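Local coordinates for Dps family protein (Staphylococcus aureus subsp. aureus, PDB 2D5K) that probably oxidises and stores iron in a twelve-subunit shell, as Dps ferritin-like proteins do, and can probably compact the nucleoid, at residues N50-R62 with D122-S135. Residues are numbered along the deposited sequence; the frame is centred on the assembly and turned at random.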
ATOM      1  N   ASN B  50      -6.095 -17.376 -14.150  1.00 17.06           N
ATOM      2  CA  ASN B  50      -5.813 -17.130 -12.737  1.00 18.14           C
ATOM      3  C   ASN B  50      -7.105 -17.411 -11.967  1.00 20.08           C
ATOM      4  O   ASN B  50      -7.085 -17.957 -10.862  1.00 19.18           O
ATOM      5  CB  ASN B  50      -5.368 -15.685 -12.500  1.00 21.04           C
ATOM      6  CG  ASN B  50      -3.921 -15.446 -12.893  1.00 22.28           C
ATOM      7  OD1 ASN B  50      -3.103 -16.368 -12.885  1.00 23.34           O
ATOM      8  ND2 ASN B  50      -3.595 -14.201 -13.223  1.00 24.55           N
ATOM      9  N   GLU B  51      -8.235 -17.048 -12.564  1.00 18.72           N
ATOM     10  CA  GLU B  51      -9.520 -17.288 -11.930  1.00 20.29           C
ATOM     11  C   GLU B  51      -9.804 -18.787 -11.918  1.00 18.51           C
ATOM     12  O   GLU B  51     -10.352 -19.315 -10.952  1.00 18.85           O
ATOM     13  CB  GLU B  51     -10.622 -16.534 -12.674  1.00 22.46           C
ATOM     14  CG  GLU B  51     -12.024 -16.867 -12.219  1.00 27.72           C
ATOM     15  CD  GLU B  51     -13.030 -15.822 -12.660  1.00 30.18           C
ATOM     16  OE1 GLU B  51     -12.870 -15.271 -13.768  1.00 29.49           O
ATOM     17  OE2 GLU B  51     -13.986 -15.556 -11.898  1.00 35.79           O
ATOM     18  N   ALA B  52      -9.419 -19.471 -12.991  1.00 17.81           N
ATOM     19  CA  ALA B  52      -9.628 -20.911 -13.084  1.00 16.86           C
ATOM     20  C   ALA B  52      -8.888 -21.627 -11.961  1.00 18.28           C
ATOM     21  O   ALA B  52      -9.422 -22.557 -11.349  1.00 18.24           O
ATOM     22  CB  ALA B  52      -9.143 -21.428 -14.436  1.00 14.88           C
ATOM     23  N   SER B  53      -7.658 -21.197 -11.693  1.00 18.49           N
ATOM     24  CA  SER B  53      -6.860 -21.821 -10.639  1.00 19.79           C
ATOM     25  C   SER B  53      -7.531 -21.639  -9.282  1.00 18.42           C
ATOM     26  O   SER B  53      -7.479 -22.531  -8.438  1.00 18.68           O
ATOM     27  CB  SER B  53      -5.442 -21.230 -10.611  1.00 21.45           C
ATOM     28  OG  SER B  53      -5.454 -19.847 -10.289  1.00 24.82           O
ATOM     29  N   GLN B  54      -8.161 -20.485  -9.072  1.00 19.29           N
ATOM     30  CA  GLN B  54      -8.851 -20.223  -7.812  1.00 20.88           C
ATOM     31  C   GLN B  54     -10.020 -21.193  -7.638  1.00 20.71           C
ATOM     32  O   GLN B  54     -10.258 -21.692  -6.533  1.00 18.96           O
ATOM     33  CB  GLN B  54      -9.369 -18.785  -7.764  1.00 23.88           C
ATOM     34  CG  GLN B  54      -8.282 -17.725  -7.840  1.00 30.40           C
ATOM     35  CD  GLN B  54      -8.829 -16.323  -7.668  1.00 35.27           C
ATOM     36  OE1 GLN B  54      -9.682 -15.873  -8.438  1.00 38.30           O
ATOM     37  NE2 GLN B  54      -8.341 -15.622  -6.648  1.00 38.45           N
ATOM     38  N   TYR B  55     -10.746 -21.462  -8.726  1.00 18.58           N
ATOM     39  CA  TYR B  55     -11.880 -22.386  -8.674  1.00 20.22           C
ATOM     40  C   TYR B  55     -11.421 -23.793  -8.351  1.00 19.78           C
ATOM     41  O   TYR B  55     -12.012 -24.476  -7.516  1.00 19.65           O
ATOM     42  CB  TYR B  55     -12.627 -22.439 -10.011  1.00 23.02           C
ATOM     43  CG  TYR B  55     -13.418 -21.206 -10.351  1.00 26.50           C
ATOM     44  CD1 TYR B  55     -14.133 -20.520  -9.372  1.00 29.76           C
ATOM     45  CD2 TYR B  55     -13.480 -20.743 -11.666  1.00 28.96           C
ATOM     46  CE1 TYR B  55     -14.890 -19.400  -9.691  1.00 32.51           C
ATOM     47  CE2 TYR B  55     -14.236 -19.624 -11.996  1.00 32.18           C
ATOM     48  CZ  TYR B  55     -14.936 -18.960 -11.003  1.00 31.43           C
ATOM     49  OH  TYR B  55     -15.681 -17.853 -11.321  1.00 36.91           O
ATOM     50  N   VAL B  56     -10.373 -24.231  -9.041  1.00 17.63           N
ATOM     51  CA  VAL B  56      -9.838 -25.564  -8.837  1.00 16.36           C
ATOM     52  C   VAL B  56      -9.497 -25.809  -7.371  1.00 17.74           C
ATOM     53  O   VAL B  56      -9.832 -26.856  -6.815  1.00 18.93           O
ATOM     54  CB  VAL B  56      -8.580 -25.792  -9.709  1.00 19.06           C
ATOM     55  CG1 VAL B  56      -7.891 -27.091  -9.315  1.00 19.47           C
ATOM     56  CG2 VAL B  56      -8.982 -25.853 -11.177  1.00 18.68           C
ATOM     57  N   ASP B  57      -8.841 -24.840  -6.746  1.00 16.64           N
ATOM     58  CA  ASP B  57      -8.456 -24.982  -5.348  1.00 18.07           C
ATOM     59  C   ASP B  57      -9.664 -24.919  -4.417  1.00 19.09           C
ATOM     60  O   ASP B  57      -9.777 -25.720  -3.484  1.00 20.34           O
ATOM     61  CB  ASP B  57      -7.448 -23.898  -4.970  1.00 18.43           C
ATOM     62  CG  ASP B  57      -6.749 -24.187  -3.655  1.00 21.56           C
ATOM     63  OD1 ASP B  57      -6.176 -25.289  -3.517  1.00 22.38           O
ATOM     64  OD2 ASP B  57      -6.764 -23.313  -2.767  1.00 22.49           O
ATOM     65  N   GLU B  58     -10.566 -23.974  -4.669  1.00 18.12           N
ATOM     66  CA  GLU B  58     -11.754 -23.825  -3.835  1.00 20.02           C
ATOM     67  C   GLU B  58     -12.606 -25.087  -3.827  1.00 20.24           C
ATOM     68  O   GLU B  58     -12.959 -25.603  -2.767  1.00 19.44           O
ATOM     69  CB  GLU B  58     -12.618 -22.653  -4.316  1.00 22.85           C
ATOM     70  CG  GLU B  58     -13.937 -22.529  -3.542  1.00 24.59           C
ATOM     71  CD  GLU B  58     -14.913 -21.550  -4.168  1.00 27.30           C
ATOM     72  OE1 GLU B  58     -15.136 -21.635  -5.394  1.00 28.62           O
ATOM     73  OE2 GLU B  58     -15.468 -20.706  -3.429  1.00 27.93           O
ATOM     74  N   LEU B  59     -12.944 -25.582  -5.013  1.00 20.63           N
ATOM     75  CA  LEU B  59     -13.774 -26.772  -5.107  1.00 21.34           C
ATOM     76  C   LEU B  59     -13.059 -28.020  -4.604  1.00 21.01           C
ATOM     77  O   LEU B  59     -13.674 -28.885  -3.981  1.00 19.87           O
ATOM     78  CB  LEU B  59     -14.259 -26.970  -6.550  1.00 23.82           C
ATOM     79  CG  LEU B  59     -15.067 -25.807  -7.144  1.00 25.92           C
ATOM     80  CD1 LEU B  59     -15.811 -26.290  -8.375  1.00 25.62           C
ATOM     81  CD2 LEU B  59     -16.067 -25.271  -6.126  1.00 25.41           C
ATOM     82  N   ALA B  60     -11.758 -28.117  -4.858  1.00 19.74           N
ATOM     83  CA  ALA B  60     -11.002 -29.274  -4.395  1.00 18.83           C
ATOM     84  C   ALA B  60     -10.971 -29.327  -2.867  1.00 18.11           C
ATOM     85  O   ALA B  60     -11.112 -30.397  -2.277  1.00 19.45           O
ATOM     86  CB  ALA B  60      -9.579 -29.229  -4.939  1.00 18.24           C
ATOM     87  N   GLU B  61     -10.787 -28.177  -2.223  1.00 19.05           N
ATOM     88  CA  GLU B  61     -10.736 -28.156  -0.764  1.00 19.35           C
ATOM     89  C   GLU B  61     -12.113 -28.310  -0.129  1.00 19.07           C
ATOM     90  O   GLU B  61     -12.220 -28.603   1.060  1.00 19.27           O
ATOM     91  CB  GLU B  61     -10.047 -26.885  -0.266  1.00 21.51           C
ATOM     92  CG  GLU B  61      -8.639 -26.728  -0.832  1.00 22.67           C
ATOM     93  CD  GLU B  61      -7.741 -25.859   0.021  1.00 23.39           C
ATOM     94  OE1 GLU B  61      -8.240 -24.894   0.636  1.00 22.83           O
ATOM     95  OE2 GLU B  61      -6.523 -26.136   0.063  1.00 24.11           O
ATOM     96  N   ARG B  62     -13.167 -28.108  -0.915  1.00 17.67           N
ATOM     97  CA  ARG B  62     -14.515 -28.297  -0.392  1.00 17.49           C
ATOM     98  C   ARG B  62     -14.734 -29.803  -0.374  1.00 18.39           C
ATOM     99  O   ARG B  62     -15.298 -30.350   0.574  1.00 19.36           O
ATOM    100  CB  ARG B  62     -15.564 -27.627  -1.286  1.00 16.49           C
ATOM    101  CG  ARG B  62     -17.009 -27.994  -0.915  1.00 17.03           C
ATOM    102  CD  ARG B  62     -17.305 -27.698   0.562  1.00 16.72           C
ATOM    103  NE  ARG B  62     -18.623 -28.195   0.969  1.00 15.92           N
ATOM    104  CZ  ARG B  62     -19.036 -28.267   2.230  1.00 17.93           C
ATOM    105  NH1 ARG B  62     -18.236 -27.872   3.216  1.00 15.20           N
ATOM    106  NH2 ARG B  62     -20.243 -28.745   2.511  1.00 14.48           N
ATOM    107  N   ASP B 122     -26.301 -29.947   0.766  1.00 15.63           N
ATOM    108  CA  ASP B 122     -24.943 -29.409   0.801  1.00 15.50           C
ATOM    109  C   ASP B 122     -25.056 -27.981   0.300  1.00 14.61           C
ATOM    110  O   ASP B 122     -24.807 -27.688  -0.869  1.00 12.84           O
ATOM    111  CB  ASP B 122     -24.007 -30.202  -0.109  1.00 16.36           C
ATOM    112  CG  ASP B 122     -22.558 -29.778   0.045  1.00 16.90           C
ATOM    113  OD1 ASP B 122     -22.315 -28.672   0.579  1.00 13.86           O
ATOM    114  OD2 ASP B 122     -21.662 -30.540  -0.373  1.00 17.52           O
ATOM    115  N   ASP B 123     -25.436 -27.090   1.203  1.00 14.95           N
ATOM    116  CA  ASP B 123     -25.631 -25.695   0.854  1.00 15.03           C
ATOM    117  C   ASP B 123     -24.334 -24.933   0.632  1.00 14.82           C
ATOM    118  O   ASP B 123     -24.331 -23.890  -0.022  1.00 14.53           O
ATOM    119  CB  ASP B 123     -26.492 -25.044   1.932  1.00 17.70           C
ATOM    120  CG  ASP B 123     -27.769 -25.832   2.183  1.00 21.35           C
ATOM    121  OD1 ASP B 123     -28.534 -26.028   1.219  1.00 22.73           O
ATOM    122  OD2 ASP B 123     -27.998 -26.270   3.330  1.00 23.84           O
ATOM    123  N   VAL B 124     -23.236 -25.454   1.167  1.00 14.40           N
ATOM    124  CA  VAL B 124     -21.938 -24.813   0.981  1.00 15.46           C
ATOM    125  C   VAL B 124     -21.487 -25.039  -0.464  1.00 15.03           C
ATOM    126  O   VAL B 124     -21.099 -24.098  -1.155  1.00 14.36           O
ATOM    127  CB  VAL B 124     -20.880 -25.390   1.945  1.00 14.58           C
ATOM    128  CG1 VAL B 124     -19.481 -24.925   1.535  1.00 14.41           C
ATOM    129  CG2 VAL B 124     -21.179 -24.931   3.369  1.00 13.65           C
ATOM    130  N   SER B 125     -21.542 -26.286  -0.919  1.00 14.59           N
ATOM    131  CA  SER B 125     -21.142 -26.590  -2.291  1.00 15.03           C
ATOM    132  C   SER B 125     -22.082 -25.882  -3.252  1.00 15.22           C
ATOM    133  O   SER B 125     -21.665 -25.397  -4.304  1.00 13.90           O
ATOM    134  CB  SER B 125     -21.174 -28.099  -2.544  1.00 15.21           C
ATOM    135  OG  SER B 125     -20.180 -28.758  -1.773  1.00 15.23           O
ATOM    136  N   GLU B 126     -23.357 -25.820  -2.884  1.00 14.40           N
ATOM    137  CA  GLU B 126     -24.342 -25.156  -3.723  1.00 14.97           C
ATOM    138  C   GLU B 126     -23.926 -23.702  -3.921  1.00 15.07           C
ATOM    139  O   GLU B 126     -23.936 -23.189  -5.039  1.00 15.28           O
ATOM    140  CB  GLU B 126     -25.727 -25.216  -3.070  1.00 14.92           C
ATOM    141  CG  GLU B 126     -26.810 -24.516  -3.880  1.00 16.71           C
ATOM    142  CD  GLU B 126     -28.164 -24.540  -3.197  1.00 18.70           C
ATOM    143  OE1 GLU B 126     -28.238 -24.968  -2.025  1.00 20.61           O
ATOM    144  OE2 GLU B 126     -29.154 -24.123  -3.828  1.00 21.28           O
ATOM    145  N   ASP B 127     -23.548 -23.050  -2.825  1.00 14.55           N
ATOM    146  CA  ASP B 127     -23.129 -21.652  -2.863  1.00 14.57           C
ATOM    147  C   ASP B 127     -21.889 -21.464  -3.733  1.00 12.91           C
ATOM    148  O   ASP B 127     -21.772 -20.470  -4.453  1.00 12.64           O
ATOM    149  CB  ASP B 127     -22.854 -21.155  -1.439  1.00 17.36           C
ATOM    150  CG  ASP B 127     -22.518 -19.679  -1.390  1.00 23.36           C
ATOM    151  OD1 ASP B 127     -23.330 -18.865  -1.879  1.00 24.29           O
ATOM    152  OD2 ASP B 127     -21.442 -19.333  -0.856  1.00 25.68           O
ATOM    153  N   MET B 128     -20.964 -22.416  -3.666  1.00 12.54           N
ATOM    154  CA  MET B 128     -19.750 -22.339  -4.471  1.00 13.18           C
ATOM    155  C   MET B 128     -20.079 -22.448  -5.953  1.00 13.28           C
ATOM    156  O   MET B 128     -19.496 -21.743  -6.778  1.00 12.51           O
ATOM    157  CB  MET B 128     -18.770 -23.434  -4.062  1.00 15.03           C
ATOM    158  CG  MET B 128     -18.135 -23.166  -2.710  1.00 18.00           C
ATOM    159  SD  MET B 128     -16.934 -24.417  -2.264  1.00 21.38           S
ATOM    160  CE  MET B 128     -16.456 -23.848  -0.609  1.00 19.46           C
ATOM    161  N   PHE B 129     -21.013 -23.333  -6.293  1.00 12.78           N
ATOM    162  CA  PHE B 129     -21.411 -23.484  -7.687  1.00 12.26           C
ATOM    163  C   PHE B 129     -22.073 -22.198  -8.169  1.00 13.58           C
ATOM    164  O   PHE B 129     -21.881 -21.787  -9.311  1.00 12.58           O
ATOM    165  CB  PHE B 129     -22.389 -24.651  -7.852  1.00 13.01           C
ATOM    166  CG  PHE B 129     -21.757 -26.004  -7.694  1.00 14.01           C
ATOM    167  CD1 PHE B 129     -20.556 -26.307  -8.333  1.00 13.61           C
ATOM    168  CD2 PHE B 129     -22.384 -26.995  -6.944  1.00 13.80           C
ATOM    169  CE1 PHE B 129     -19.990 -27.581  -8.229  1.00 12.61           C
ATOM    170  CE2 PHE B 129     -21.825 -28.268  -6.835  1.00 15.51           C
ATOM    171  CZ  PHE B 129     -20.626 -28.559  -7.481  1.00 14.81           C
ATOM    172  N   ILE B 130     -22.861 -21.568  -7.299  1.00 13.18           N
ATOM    173  CA  ILE B 130     -23.543 -20.323  -7.647  1.00 14.71           C
ATOM    174  C   ILE B 130     -22.521 -19.233  -7.939  1.00 13.83           C
ATOM    175  O   ILE B 130     -22.638 -18.510  -8.926  1.00 14.12           O
ATOM    176  CB  ILE B 130     -24.454 -19.823  -6.501  1.00 16.62           C
ATOM    177  CG1 ILE B 130     -25.519 -20.871  -6.169  1.00 22.42           C
ATOM    178  CG2 ILE B 130     -25.102 -18.498  -6.895  1.00 18.03           C
ATOM    179  CD1 ILE B 130     -26.446 -21.171  -7.286  1.00 29.57           C
ATOM    180  N   GLY B 131     -21.527 -19.112  -7.065  1.00 12.68           N
ATOM    181  CA  GLY B 131     -20.494 -18.110  -7.260  1.00 13.10           C
ATOM    182  C   GLY B 131     -19.790 -18.314  -8.590  1.00 13.04           C
ATOM    183  O   GLY B 131     -19.516 -17.358  -9.313  1.00 13.73           O
ATOM    184  N   MET B 132     -19.491 -19.568  -8.912  1.00 12.50           N
ATOM    185  CA  MET B 132     -18.823 -19.888 -10.170  1.00 13.51           C
ATOM    186  C   MET B 132     -19.716 -19.559 -11.366  1.00 11.69           C
ATOM    187  O   MET B 132     -19.267 -18.959 -12.342  1.00 12.32           O
ATOM    188  CB  MET B 132     -18.448 -21.372 -10.211  1.00 14.30           C
ATOM    189  CG  MET B 132     -17.809 -21.807 -11.528  1.00 17.58           C
ATOM    190  SD  MET B 132     -17.427 -23.569 -11.589  1.00 20.13           S
ATOM    191  CE  MET B 132     -15.903 -23.608 -10.659  1.00 22.54           C
ATOM    192  N   GLN B 133     -20.984 -19.948 -11.291  1.00 12.67           N
ATOM    193  CA  GLN B 133     -21.907 -19.678 -12.389  1.00 12.19           C
ATOM    194  C   GLN B 133     -22.044 -18.173 -12.618  1.00 12.40           C
ATOM    195  O   GLN B 133     -22.194 -17.721 -13.753  1.00 13.03           O
ATOM    196  CB  GLN B 133     -23.277 -20.295 -12.095  1.00 12.81           C
ATOM    197  CG  GLN B 133     -24.247 -20.237 -13.275  1.00 13.51           C
ATOM    198  CD  GLN B 133     -25.586 -20.861 -12.949  1.00 13.82           C
ATOM    199  OE1 GLN B 133     -26.148 -20.611 -11.884  1.00 13.83           O
ATOM    200  NE2 GLN B 133     -26.112 -21.675 -13.869  1.00 13.82           N
ATOM    201  N   THR B 134     -21.996 -17.401 -11.536  1.00 11.06           N
ATOM    202  CA  THR B 134     -22.099 -15.947 -11.629  1.00 11.96           C
ATOM    203  C   THR B 134     -20.994 -15.405 -12.537  1.00 12.79           C
ATOM    204  O   THR B 134     -21.253 -14.644 -13.473  1.00 12.67           O
ATOM    205  CB  THR B 134     -21.945 -15.276 -10.240  1.00 11.35           C
ATOM    206  OG1 THR B 134     -23.002 -15.708  -9.370  1.00 12.46           O
ATOM    207  CG2 THR B 134     -21.992 -13.756 -10.374  1.00 12.92           C
ATOM    208  N   SER B 135     -19.758 -15.800 -12.253  1.00 13.21           N
ATOM    209  CA  SER B 135     -18.617 -15.333 -13.039  1.00 13.96           C
ATOM    210  C   SER B 135     -18.622 -15.903 -14.455  1.00 12.92           C
ATOM    211  O   SER B 135     -18.324 -15.194 -15.422  1.00 13.13           O
ATOM    212  CB  SER B 135     -17.311 -15.705 -12.340  1.00 15.49           C
ATOM    213  OG  SER B 135     -16.200 -15.304 -13.126  1.00 23.51           O
TER
HETATM  214  O   HOH W   1     -16.363 -16.361  -8.932  1.00 30.41           O
HETATM  215  O   HOH W   2     -17.232 -20.355  -6.266  1.00 24.86           O
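D122 OD1 is gripped from both faces of its carboxylate: R62 NH2 reaches it at 2.8 Å in a salt bridge, and S125 N donates to it from the other face at 2.9 Å, the capping bond that makes D122 the N-cap of its helix. D122 thus illustrates how an N-cap residue can also tie its helix to a neighbour. S125 OG, itself a donor to D122 OD2, lies in the guanidinium plane and accepts from R62 NE at 3.2 Å, the N-H pointing fairly straight (160°). The two N-H bonds, on NE and NH2, fix the rotation of that group. A bend at chi2 (55°) turns the arginine chain toward the start of helix 123-135, where V124 CB sits 3.4 Å from R62 CZ over one face of the guanidinium. M128 SD then packs on R62 CB, its thioether crossing the arginine chain at about a right angle, while a bridging water donates to both E58 OE1 and M128 O. Deeper in, M132 bends at chi3 (-80°) and lays CE over the face of Y55, 3.9 Å from the ring centroid, a CH-pi contact, with M132 SD above the same ring at 4.8 Å in a Met-aromatic contact; the same methyl touches L59 CD1. At the far end S135 OG donates to E51 OE2 from above the carboxylate plane. The helices run antiparallel within the four-helix bundle of the ferritin-like fold, with W19 of helix 5-32 edge-to-face on Y55, F129 against helix 92-120, and R62 NH1 in a salt bridge to D137 of a neighbouring subunit.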